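Local coordinates for complement factor H (Mus musculus, PDB 2YBY), which regulates complement in innate immunity and is represented here by its sushi domains 6 and 7, at residues P8-G13 and D50-T55; F25-G30 and Q57-E62; Y35-D38 and S42-S45; C69-V74 and D107-T112. The protein carries 1 engineered substitution. All blocks are in the same frame, centred on the assembly; numbering follows the deposited sequence.

Contact 1 (P8-G13 and D50-T55); sequences PQFKYG and DYLRCT
Leu52 extends from strand 50-55 to meet Pro8 and Phe10 of the loop before strand 13-15, and its branches serve different neighbours. CB lies against the ring of Tyr35 on the adjacent strand. With CG anti to the backbone N (chi1 -163°), the fork is carried toward the loop. CD1 then faces Pro61, while CD2 does all the touching of segment 8-13. This methyl sits 3.3 Å from Pro8 CB, closer than carbon atoms usually pack, and 3.6 Å from Pro8 CG, so it presses on the CB-CG side of the pyrrolidine. The two side chains run antiparallel alongside one another. Such a contact belongs to the small hydrophobic core of a sushi domain, where few regular strands are available and loop residues close much of the interior. Phe10 contributes more loosely: its CE1 approaches Leu52 CD2 obliquely at 4.1 Å, and its ring also meets that of Tyr35 edge-to-face. Trp59 packs on both Pro8 and Leu52. Two residues along the strand, Cys54 ties this sheet to the N-terminal segment through its disulfide with Cys5.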
loop_
_atom_site.group_PDB
_atom_site.type_symbol
_atom_site.label_atom_id
_atom_site.label_comp_id
_atom_site.label_asym_id
_atom_site.label_seq_id
_atom_site.Cartn_x
_atom_site.Cartn_y
_atom_site.Cartn_z
ATOM N N PRO A 8 -9.882 12.886 9.794
ATOM C CA PRO A 8 -8.751 11.952 9.761
ATOM C C PRO A 8 -7.493 12.526 9.151
ATOM O O PRO A 8 -7.506 12.958 7.984
ATOM C CB PRO A 8 -9.288 10.790 8.927
ATOM C CG PRO A 8 -10.243 11.386 8.009
ATOM C CD PRO A 8 -10.835 12.599 8.703
ATOM N N GLN A 9 -6.402 12.536 9.938
ATOM C CA GLN A 9 -5.082 12.990 9.468
ATOM C C GLN A 9 -4.078 11.874 9.703
ATOM O O GLN A 9 -3.966 11.400 10.819
ATOM C CB GLN A 9 -4.661 14.246 10.178
ATOM C CG GLN A 9 -5.688 15.338 9.969
ATOM C CD GLN A 9 -5.221 16.671 10.474
ATOM O OE1 GLN A 9 -4.505 17.391 9.786
ATOM N NE2 GLN A 9 -5.613 17.012 11.688
ATOM N N PHE A 10 -3.403 11.395 8.640
ATOM C CA PHE A 10 -2.518 10.233 8.734
ATOM C C PHE A 10 -1.295 10.426 7.840
ATOM O O PHE A 10 -1.291 11.364 7.055
ATOM C CB PHE A 10 -3.288 8.965 8.322
ATOM C CG PHE A 10 -4.100 9.066 7.049
ATOM C CD1 PHE A 10 -5.401 9.572 7.066
ATOM C CD2 PHE A 10 -3.542 8.747 5.828
ATOM C CE1 PHE A 10 -6.151 9.643 5.891
ATOM C CE2 PHE A 10 -4.276 8.873 4.648
ATOM C CZ PHE A 10 -5.574 9.330 4.686
ATOM N N LYS A 11 -0.247 9.603 7.998
ATOM C CA LYS A 11 0.958 9.762 7.193
ATOM C C LYS A 11 0.817 9.217 5.801
ATOM O O LYS A 11 0.081 8.257 5.554
ATOM C CB LYS A 11 2.179 9.079 7.844
ATOM C CG LYS A 11 2.622 9.715 9.149
ATOM C CD LYS A 11 4.055 9.308 9.519
ATOM C CE LYS A 11 5.099 10.266 9.008
ATOM N NZ LYS A 11 6.457 9.857 9.447
ATOM N N TYR A 12 1.572 9.804 4.896
ATOM C CA TYR A 12 1.733 9.390 3.536
ATOM C C TYR A 12 0.488 9.379 2.656
ATOM O O TYR A 12 0.446 8.676 1.650
ATOM C CB TYR A 12 2.421 8.032 3.487
ATOM C CG TYR A 12 3.626 7.927 4.392
ATOM C CD1 TYR A 12 4.693 8.809 4.270
ATOM C CD2 TYR A 12 3.708 6.936 5.358
ATOM C CE1 TYR A 12 5.829 8.682 5.069
ATOM C CE2 TYR A 12 4.832 6.805 6.169
ATOM C CZ TYR A 12 5.875 7.705 6.047
ATOM O OH TYR A 12 7.003 7.592 6.835
ATOM N N GLY A 13 -0.471 10.203 2.993
ATOM C CA GLY A 13 -1.654 10.361 2.178
ATOM C C GLY A 13 -2.677 11.263 2.826
ATOM O O GLY A 13 -2.479 11.787 3.936
ATOM N N ASP A 50 -8.604 4.406 -2.098
ATOM C CA ASP A 50 -9.527 3.505 -1.377
ATOM C C ASP A 50 -10.368 4.339 -0.408
ATOM O O ASP A 50 -10.269 5.579 -0.436
ATOM C CB ASP A 50 -8.816 2.319 -0.688
ATOM C CG ASP A 50 -9.619 1.030 -0.647
ATOM O OD1 ASP A 50 -10.873 1.105 -0.502
ATOM O OD2 ASP A 50 -9.013 -0.062 -0.832
ATOM N N TYR A 51 -11.250 3.670 0.377
ATOM C CA TYR A 51 -12.101 4.335 1.350
ATOM C C TYR A 51 -11.544 4.217 2.771
ATOM O O TYR A 51 -11.068 3.159 3.167
ATOM C CB TYR A 51 -13.501 3.746 1.356
ATOM C CG TYR A 51 -14.327 4.107 0.153
ATOM C CD1 TYR A 51 -14.718 5.420 -0.079
ATOM C CD2 TYR A 51 -14.689 3.146 -0.779
ATOM C CE1 TYR A 51 -15.497 5.759 -1.188
ATOM C CE2 TYR A 51 -15.483 3.462 -1.872
ATOM C CZ TYR A 51 -15.814 4.784 -2.123
ATOM O OH TYR A 51 -16.619 5.124 -3.182
ATOM N N LEU A 52 -11.609 5.318 3.509
ATOM C CA LEU A 52 -11.303 5.369 4.938
ATOM C C LEU A 52 -12.678 5.297 5.583
ATOM O O LEU A 52 -13.552 6.090 5.224
ATOM C CB LEU A 52 -10.598 6.664 5.313
ATOM C CG LEU A 52 -9.895 6.587 6.681
ATOM C CD1 LEU A 52 -8.647 5.739 6.631
ATOM C CD2 LEU A 52 -9.594 7.954 7.213
ATOM N N ARG A 53 -12.894 4.315 6.446
ATOM C CA ARG A 53 -14.214 4.039 7.011
ATOM C C ARG A 53 -14.318 4.371 8.457
ATOM O O ARG A 53 -13.455 3.986 9.237
ATOM C CB ARG A 53 -14.563 2.570 6.822
ATOM C CG ARG A 53 -14.750 2.208 5.345
ATOM C CD ARG A 53 -14.866 0.713 5.134
ATOM N NE ARG A 53 -14.794 0.417 3.696
ATOM C CZ ARG A 53 -15.815 0.466 2.848
ATOM N NH1 ARG A 53 -17.041 0.767 3.279
ATOM N NH2 ARG A 53 -15.627 0.203 1.563
ATOM N N CYS A 54 -15.388 5.076 8.831
ATOM C CA CYS A 54 -15.613 5.379 10.245
ATOM C C CYS A 54 -16.303 4.155 10.887
ATOM O O CYS A 54 -17.432 3.837 10.522
ATOM C CB CYS A 54 -16.461 6.623 10.407
ATOM S SG CYS A 54 -16.967 6.900 12.124
ATOM N N THR A 55 -15.609 3.437 11.775
ATOM C CA THR A 55 -16.151 2.226 12.399
ATOM C C THR A 55 -16.310 2.437 13.904
ATOM O O THR A 55 -15.849 3.439 14.446
ATOM C CB THR A 55 -15.241 1.009 12.133
ATOM O OG1 THR A 55 -14.166 0.986 13.059
ATOM C CG2 THR A 55 -14.769 0.914 10.706
#

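Contact 2 (F25-G30 and Q57-E62); sequences FPVSIG and QGWEPE
Phe25 and Trp59 both place CG beside the backbone N and anti to the carbonyl carbon (chi1 -69° and -67°), and from these similar torsions their rings meet rim to rim. Neither lies over the face of the other. The six-membered ring of Trp59 and the Phe25 ring have centroids 6.0 Å apart and planes inclined at 58°. Phe25 CE1 comes in at the indole edge, near its plane, 3.5 Å from Trp59 CZ2 and 3.7 Å from Trp59 CH2. Relative to the Phe25 ring, Trp59 CZ2 lies obliquely.

Val27 reaches the same outer corner of the indole with a single methyl. Its CG2 lies 4.0 Å from Trp59 CH2 and 4.1 Å from Trp59 CZ2, the valine side chain standing nearly perpendicular to that of the tryptophan. The tryptophan between the third and fourth cysteines is a hallmark of sushi repeats, and here Trp59 fills that place, between Cys54 and Cys65 in sequence. Its NE1 is hydrogen-bonded to Glu6 O, which fixes the rotation of the indole while the benzo ring meets Phe25 and Val27. Tyr33 of strand 32-37 touches all three side chains. The peptide bond between Phe25 and Pro26 is cis, turning the loop sharply between the aromatic residue and Val27, and Val27 is itself tied by a backbone hydrogen bond to Cys5.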
loop_
_atom_site.group_PDB
_atom_site.type_symbol
_atom_site.label_atom_id
_atom_site.label_comp_id
_atom_site.label_asym_id
_atom_site.label_seq_id
_atom_site.Cartn_x
_atom_site.Cartn_y
_atom_site.Cartn_z
ATOM N N PHE A 25 -16.626 17.290 9.888
ATOM C CA PHE A 25 -16.216 16.405 10.974
ATOM C C PHE A 25 -16.516 17.006 12.348
ATOM O O PHE A 25 -16.473 18.226 12.500
ATOM C CB PHE A 25 -14.721 16.035 10.818
ATOM C CG PHE A 25 -14.521 15.152 9.609
ATOM C CD1 PHE A 25 -14.711 13.789 9.695
ATOM C CD2 PHE A 25 -14.278 15.697 8.363
ATOM C CE1 PHE A 25 -14.595 12.982 8.569
ATOM C CE2 PHE A 25 -14.174 14.881 7.237
ATOM C CZ PHE A 25 -14.403 13.533 7.341
ATOM N N PRO A 26 -16.808 16.185 13.378
ATOM C CA PRO A 26 -16.897 14.718 13.351
ATOM C C PRO A 26 -18.088 14.135 12.592
ATOM O O PRO A 26 -19.068 14.823 12.304
ATOM C CB PRO A 26 -16.898 14.350 14.830
ATOM C CG PRO A 26 -17.620 15.506 15.478
ATOM C CD PRO A 26 -17.100 16.718 14.729
ATOM N N VAL A 27 -17.980 12.840 12.242
ATOM C CA VAL A 27 -18.993 12.151 11.451
ATOM C C VAL A 27 -19.396 10.836 12.117
ATOM O O VAL A 27 -18.667 10.335 13.002
ATOM C CB VAL A 27 -18.509 11.895 9.987
ATOM C CG1 VAL A 27 -18.241 13.203 9.257
ATOM C CG2 VAL A 27 -17.281 10.998 9.963
ATOM N N SER A 28 -20.514 10.254 11.662
ATOM C CA SER A 28 -21.066 9.009 12.211
ATOM C C SER A 28 -20.465 7.740 11.678
ATOM O O SER A 28 -19.919 7.726 10.566
ATOM C CB SER A 28 -22.576 8.970 12.003
ATOM O OG SER A 28 -23.178 10.119 12.580
ATOM N N ILE A 29 -20.649 6.642 12.426
ATOM C CA ILE A 29 -20.199 5.303 12.049
ATOM C C ILE A 29 -20.944 4.916 10.780
ATOM O O ILE A 29 -22.140 5.188 10.648
ATOM C CB ILE A 29 -20.385 4.277 13.199
ATOM C CG1 ILE A 29 -19.317 4.501 14.296
ATOM C CG2 ILE A 29 -20.320 2.800 12.680
ATOM C CD1 ILE A 29 -19.719 3.906 15.714
ATOM N N GLY A 30 -20.224 4.330 9.828
ATOM C CA GLY A 30 -20.787 3.960 8.540
ATOM C C GLY A 30 -20.360 4.894 7.425
ATOM O O GLY A 30 -20.351 4.483 6.264
ATOM N N GLN A 57 -14.481 1.100 15.999
ATOM C CA GLN A 57 -13.109 1.126 16.497
ATOM C C GLN A 57 -12.359 2.381 15.972
ATOM O O GLN A 57 -11.149 2.506 16.164
ATOM C CB GLN A 57 -12.401 -0.184 16.092
ATOM C CG GLN A 57 -12.782 -1.364 17.012
ATOM C CD GLN A 57 -12.674 -2.729 16.373
ATOM O OE1 GLN A 57 -12.004 -2.930 15.351
ATOM N NE2 GLN A 57 -13.316 -3.720 16.986
ATOM N N GLY A 58 -13.101 3.337 15.417
ATOM C CA GLY A 58 -12.540 4.549 14.842
ATOM C C GLY A 58 -12.237 4.328 13.374
ATOM O O GLY A 58 -12.767 3.407 12.758
ATOM N N TRP A 59 -11.398 5.177 12.801
ATOM C CA TRP A 59 -11.053 5.051 11.384
ATOM C C TRP A 59 -10.317 3.785 11.093
ATOM O O TRP A 59 -9.446 3.367 11.886
ATOM C CB TRP A 59 -10.169 6.223 10.966
ATOM C CG TRP A 59 -10.884 7.526 10.985
ATOM C CD1 TRP A 59 -10.660 8.578 11.820
ATOM C CD2 TRP A 59 -11.916 7.946 10.076
ATOM N NE1 TRP A 59 -11.507 9.614 11.513
ATOM C CE2 TRP A 59 -12.283 9.253 10.439
ATOM C CE3 TRP A 59 -12.585 7.328 9.000
ATOM C CZ2 TRP A 59 -13.307 9.939 9.806
ATOM C CZ3 TRP A 59 -13.584 8.031 8.350
ATOM C CH2 TRP A 59 -13.902 9.333 8.719
ATOM N N GLU A 60 -10.669 3.163 9.959
ATOM C CA GLU A 60 -9.997 1.985 9.449
ATOM C C GLU A 60 -9.720 2.206 7.951
ATOM O O GLU A 60 -10.601 2.689 7.236
ATOM C CB GLU A 60 -10.815 0.699 9.658
ATOM C CG GLU A 60 -11.023 0.376 11.131
ATOM C CD GLU A 60 -11.501 -1.031 11.420
ATOM O OE1 GLU A 60 -12.180 -1.625 10.551
ATOM O OE2 GLU A 60 -11.175 -1.548 12.513
ATOM N N PRO A 61 -8.527 1.827 7.454
ATOM C CA PRO A 61 -7.383 1.220 8.187
ATOM C C PRO A 61 -6.704 2.105 9.213
ATOM O O PRO A 61 -6.775 3.324 9.126
ATOM C CB PRO A 61 -6.435 0.788 7.064
ATOM C CG PRO A 61 -7.223 0.875 5.770
ATOM C CD PRO A 61 -8.251 1.939 6.013
ATOM N N GLU A 62 -6.060 1.483 10.209
ATOM C CA GLU A 62 -5.320 2.229 11.228
ATOM C C GLU A 62 -4.191 2.990 10.580
ATOM O O GLU A 62 -3.834 4.086 11.046
ATOM C CB GLU A 62 -4.695 1.298 12.272
ATOM C CG GLU A 62 -5.676 0.525 13.107
ATOM C CD GLU A 62 -4.963 -0.285 14.177
ATOM O OE1 GLU A 62 -3.836 -0.784 13.931
ATOM O OE2 GLU A 62 -5.549 -0.425 15.269
#

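Contact 3 (Y35-D38 and S42-S45); sequences YKCD and SPPS
Ser42 OG donates a 2.8 Å hydrogen bond to Pro43 O, bracing the two residues whose shared peptide bond packs against Cys37. The hydroxyl approaches with a C=O...O angle of 130° and stands 18° from the carbonyl plane. Across the contact, Cys37 SG rests 3.4 Å from Ser42 C and 3.5 Å from Pro43 N, so the sulfur touches the peptide link itself; Pro43 CD follows at 3.8 Å. SG lies beside the backbone N of Cys37 and is bonded to Cys65. This is one of the two disulfides of the sushi domain, placed at the end nearer the following repeat, and the proline-rich loop packs over its sulfur. The Tyr35 side chain passes Pro43 in the opposite direction, with its CE2 4.1 Å from Pro43 CG. At the phenol end, Tyr35 OH lies 3.5 Å from Pro43 CB and 3.9 Å from Pro44 CD. These are van der Waals contacts, however, and the oxygen finds its polar partner in Pro64 O, a hydrogen bond that holds the phenol between the two prolines of the loop and the chain leading into Cys65. The Tyr35 side chain also touches Pro61 and Cys65.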
loop_
_atom_site.group_PDB
_atom_site.type_symbol
_atom_site.label_atom_id
_atom_site.label_comp_id
_atom_site.label_asym_id
_atom_site.label_seq_id
_atom_site.Cartn_x
_atom_site.Cartn_y
_atom_site.Cartn_z
ATOM N N TYR A 35 -9.663 8.333 -0.339
ATOM C CA TYR A 35 -8.354 8.892 -0.046
ATOM C C TYR A 35 -7.336 8.338 -1.003
ATOM O O TYR A 35 -7.559 7.312 -1.649
ATOM C CB TYR A 35 -7.925 8.652 1.420
ATOM C CG TYR A 35 -7.506 7.231 1.737
ATOM C CD1 TYR A 35 -8.435 6.287 2.123
ATOM C CD2 TYR A 35 -6.166 6.850 1.691
ATOM C CE1 TYR A 35 -8.054 4.986 2.457
ATOM C CE2 TYR A 35 -5.777 5.544 1.974
ATOM C CZ TYR A 35 -6.724 4.620 2.393
ATOM O OH TYR A 35 -6.383 3.331 2.735
ATOM N N LYS A 36 -6.211 9.002 -1.068
ATOM C CA LYS A 36 -5.102 8.588 -1.922
ATOM C C LYS A 36 -3.826 8.669 -1.102
ATOM O O LYS A 36 -3.814 9.251 -0.007
ATOM C CB LYS A 36 -5.021 9.482 -3.176
ATOM C CG LYS A 36 -4.773 10.938 -2.848
ATOM C CD LYS A 36 -4.647 11.828 -4.085
ATOM C CE LYS A 36 -4.444 13.279 -3.697
ATOM N NZ LYS A 36 -4.051 14.119 -4.861
ATOM N N CYS A 37 -2.784 8.055 -1.603
ATOM C CA CYS A 37 -1.499 8.032 -0.935
ATOM C C CYS A 37 -0.448 8.747 -1.759
ATOM O O CYS A 37 -0.517 8.797 -2.978
ATOM C CB CYS A 37 -1.077 6.600 -0.633
ATOM S SG CYS A 37 -2.265 5.686 0.372
ATOM N N ASP A 38 0.618 9.169 -1.071
ATOM C CA ASP A 38 1.769 9.794 -1.705
ATOM C C ASP A 38 2.456 8.817 -2.682
ATOM O O ASP A 38 2.406 7.606 -2.487
ATOM C CB ASP A 38 2.821 10.157 -0.643
ATOM C CG ASP A 38 2.391 11.125 0.444
ATOM O OD1 ASP A 38 1.244 11.597 0.400
ATOM O OD2 ASP A 38 3.188 11.367 1.357
ATOM N N SER A 42 0.665 3.285 -0.856
ATOM C CA SER A 42 -0.578 2.757 -1.378
ATOM C C SER A 42 -1.547 2.396 -0.261
ATOM O O SER A 42 -1.103 1.990 0.812
ATOM C CB SER A 42 -0.243 1.466 -2.148
ATOM O OG SER A 42 -1.358 0.706 -2.562
ATOM N N PRO A 43 -2.871 2.351 -0.539
ATOM C CA PRO A 43 -3.783 1.714 0.409
ATOM C C PRO A 43 -3.439 0.195 0.461
ATOM O O PRO A 43 -2.899 -0.367 -0.508
ATOM C CB PRO A 43 -5.163 1.892 -0.258
ATOM C CG PRO A 43 -4.990 3.043 -1.202
ATOM C CD PRO A 43 -3.606 2.849 -1.717
ATOM N N PRO A 44 -3.748 -0.480 1.583
ATOM C CA PRO A 44 -3.437 -1.919 1.680
ATOM C C PRO A 44 -4.043 -2.791 0.590
ATOM O O PRO A 44 -3.553 -3.885 0.341
ATOM C CB PRO A 44 -3.893 -2.310 3.082
ATOM C CG PRO A 44 -4.240 -1.066 3.793
ATOM C CD PRO A 44 -4.351 0.055 2.814
ATOM N N SER A 45 -5.113 -2.338 -0.053
ATOM C CA SER A 45 -5.753 -3.087 -1.140
ATOM C C SER A 45 -4.909 -3.098 -2.426
ATOM O O SER A 45 -5.223 -3.841 -3.337
ATOM C CB SER A 45 -7.088 -2.456 -1.482
ATOM O OG SER A 45 -6.869 -1.146 -1.976
#

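Contact 4 (C69-V74 and D107-T112); sequences CVFHYV and DTMTCT
Cys69 and Cys111 are joined by a disulfide of 2.0 Å between their SG atoms, with a right-handed twist about the sulfur bond (chi3 80°). The two halves reach the bridge by different rotamers. In Cys69 the sulfur lies beside the backbone N, anti to the carbonyl carbon; in Cys111 it is anti to the backbone N and beside the carbonyl carbon. The CB atoms of Cys69 and Cys111 are thereby brought to 3.6 Å and their CA atoms to 5.7 Å, the nearest CA pair between the segments.

Two residues after Cys69 and two before Cys111, the separation is bridged by longer side chains. Phe71 has CG anti to its backbone N, bringing the ring nearer to the other segment than its CB direction alone would. Met109 begins from an unusual first torsion (chi1 -97°), well away from the staggered value, runs extended through chi2 and then bends at chi3. This bend presents the terminal methyl to the ring: Met109 CE lies at the ring edge, near its plane, 3.7 Å from Phe71 CD1 and 3.9 Å from Phe71 CE1. A bound 1,2-ethanediol, probably from the crystallisation liquor, lies about 4 Å from the side chain of Phe71.

The disulfide, linking the first and third cysteines of this sushi repeat, joins two sheets. Strands 69-71 and 108-112 run roughly antiparallel, at 148°, yet their axes come no nearer than 8.3 Å. Strand 66-71 lies between 41-42 and 84-87, strand 108-112 between 91-93 and 115-117, and Trp116 from the last of these packs on Cys69, Cys111 and Met109.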
loop_
_atom_site.group_PDB
_atom_site.type_symbol
_atom_site.label_atom_id
_atom_site.label_comp_id
_atom_site.label_asym_id
_atom_site.label_seq_id
_atom_site.Cartn_x
_atom_site.Cartn_y
_atom_site.Cartn_z
ATOM N N CYS A 69 5.279 -1.510 -3.448
ATOM C CA CYS A 69 6.372 -2.097 -4.203
ATOM C C CYS A 69 5.793 -2.613 -5.495
ATOM O O CYS A 69 4.918 -3.477 -5.465
ATOM C CB CYS A 69 7.033 -3.233 -3.439
ATOM S SG CYS A 69 7.599 -2.803 -1.787
ATOM N N VAL A 70 6.327 -2.178 -6.613
ATOM C CA VAL A 70 5.847 -2.564 -7.928
ATOM C C VAL A 70 6.713 -3.693 -8.447
ATOM O O VAL A 70 7.958 -3.596 -8.421
ATOM C CB VAL A 70 5.850 -1.356 -8.896
ATOM C CG1 VAL A 70 5.490 -1.788 -10.318
ATOM C CG2 VAL A 70 4.898 -0.258 -8.385
ATOM N N PHE A 71 6.071 -4.769 -8.922
ATOM C CA PHE A 71 6.777 -5.883 -9.527
ATOM C C PHE A 71 6.668 -5.747 -11.037
ATOM O O PHE A 71 5.560 -5.592 -11.537
ATOM C CB PHE A 71 6.173 -7.228 -9.109
ATOM C CG PHE A 71 6.905 -8.381 -9.739
ATOM C CD1 PHE A 71 8.207 -8.675 -9.371
ATOM C CD2 PHE A 71 6.339 -9.103 -10.774
ATOM C CE1 PHE A 71 8.901 -9.714 -9.968
ATOM C CE2 PHE A 71 7.029 -10.158 -11.369
ATOM C CZ PHE A 71 8.300 -10.463 -10.952
ATOM N N HIS A 72 7.785 -5.800 -11.760
ATOM C CA HIS A 72 7.748 -5.733 -13.232
ATOM C C HIS A 72 9.002 -6.361 -13.802
ATOM O O HIS A 72 8.929 -7.466 -14.316
ATOM C CB HIS A 72 7.533 -4.289 -13.751
ATOM C CG HIS A 72 7.198 -4.204 -15.213
ATOM N ND1 HIS A 72 6.811 -3.012 -15.792
ATOM C CD2 HIS A 72 7.242 -5.153 -16.176
ATOM C CE1 HIS A 72 6.584 -3.277 -17.068
ATOM N NE2 HIS A 72 6.856 -4.539 -17.355
ATOM N N TYR A 73 10.168 -5.683 -13.687
ATOM C CA TYR A 73 11.437 -6.122 -14.248
ATOM C C TYR A 73 12.280 -6.915 -13.248
ATOM O O TYR A 73 12.406 -6.486 -12.091
ATOM C CB TYR A 73 12.229 -4.887 -14.735
ATOM C CG TYR A 73 11.389 -3.929 -15.557
ATOM C CD1 TYR A 73 11.075 -4.206 -16.880
ATOM C CD2 TYR A 73 10.887 -2.759 -15.002
ATOM C CE1 TYR A 73 10.297 -3.331 -17.640
ATOM C CE2 TYR A 73 10.100 -1.885 -15.741
ATOM C CZ TYR A 73 9.810 -2.167 -17.065
ATOM O OH TYR A 73 9.031 -1.307 -17.805
ATOM N N VAL A 74 12.889 -8.020 -13.700
ATOM C CA VAL A 74 13.811 -8.819 -12.917
ATOM C C VAL A 74 15.073 -8.956 -13.768
ATOM O O VAL A 74 14.978 -9.435 -14.894
ATOM C CB VAL A 74 13.281 -10.221 -12.533
ATOM C CG1 VAL A 74 14.343 -10.976 -11.713
ATOM C CG2 VAL A 74 11.977 -10.096 -11.735
ATOM N N ASP A 107 14.478 -17.509 -3.222
ATOM C CA ASP A 107 14.258 -16.502 -4.259
ATOM C C ASP A 107 12.940 -15.744 -4.059
ATOM O O ASP A 107 12.247 -15.419 -5.038
ATOM C CB ASP A 107 14.357 -17.072 -5.668
ATOM C CG ASP A 107 15.759 -17.497 -6.038
ATOM O OD1 ASP A 107 16.726 -16.991 -5.400
ATOM O OD2 ASP A 107 15.899 -18.293 -6.992
ATOM N N THR A 108 12.619 -15.438 -2.805
ATOM C CA THR A 108 11.424 -14.648 -2.505
ATOM C C THR A 108 11.843 -13.217 -2.214
ATOM O O THR A 108 12.962 -12.969 -1.759
ATOM C CB THR A 108 10.625 -15.255 -1.376
ATOM O OG1 THR A 108 11.466 -15.345 -0.246
ATOM C CG2 THR A 108 10.075 -16.611 -1.731
ATOM N N MET A 109 10.972 -12.279 -2.570
ATOM C CA MET A 109 11.179 -10.846 -2.326
ATOM C C MET A 109 10.005 -10.438 -1.467
ATOM O O MET A 109 8.885 -10.858 -1.778
ATOM C CB MET A 109 11.005 -10.026 -3.608
ATOM C CG MET A 109 12.200 -9.695 -4.288
ATOM S SD MET A 109 12.030 -8.559 -5.634
ATOM C CE MET A 109 10.641 -9.033 -6.546
ATOM N N THR A 110 10.236 -9.557 -0.471
ATOM C CA THR A 110 9.173 -9.078 0.405
ATOM C C THR A 110 9.106 -7.563 0.247
ATOM O O THR A 110 10.143 -6.905 0.150
ATOM C CB THR A 110 9.452 -9.520 1.832
ATOM O OG1 THR A 110 9.431 -10.961 1.849
ATOM C CG2 THR A 110 8.432 -8.971 2.830
ATOM N N CYS A 111 7.888 -7.013 0.188
ATOM C CA CYS A 111 7.723 -5.569 0.137
ATOM C C CYS A 111 7.850 -5.043 1.593
ATOM O O CYS A 111 6.974 -5.311 2.420
ATOM C CB CYS A 111 6.376 -5.212 -0.482
ATOM S SG CYS A 111 6.072 -3.429 -0.604
ATOM N N THR A 112 8.961 -4.379 1.904
ATOM C CA THR A 112 9.231 -3.832 3.248
ATOM C C THR A 112 8.975 -2.342 3.276
ATOM O O THR A 112 8.702 -1.743 2.245
ATOM C CB THR A 112 10.686 -4.146 3.686
ATOM O OG1 THR A 112 11.606 -3.284 3.027
ATOM C CG2 THR A 112 11.096 -5.594 3.450
#

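Contacts 1, 2 and 3 share the first sushi repeat, whereas contact 4 belongs to the second. Contacts 1 and 2 have centres 9 Å apart and interlock along the chain: Cys54 O and Gly30 N are 2.9 Å apart, probably hydrogen-bonded, as are Arg53 N and Glu60 O. Contact 3 is nested within the loops closed by both, and reaches contact 1 through neighbouring strands 32-37 and 50-55 and a probable hydrogen bond of 2.7 Å between Ser45 OG and Asp50 OD2. Contacts 2 and 3 touch where Pro61 CG packs near Tyr35 OH (4.0 Å) and Pro44 CG (4.1 Å). Contact 4 follows in series, its nearest atoms about 6 Å from contact 3, as the repeats lie end to end.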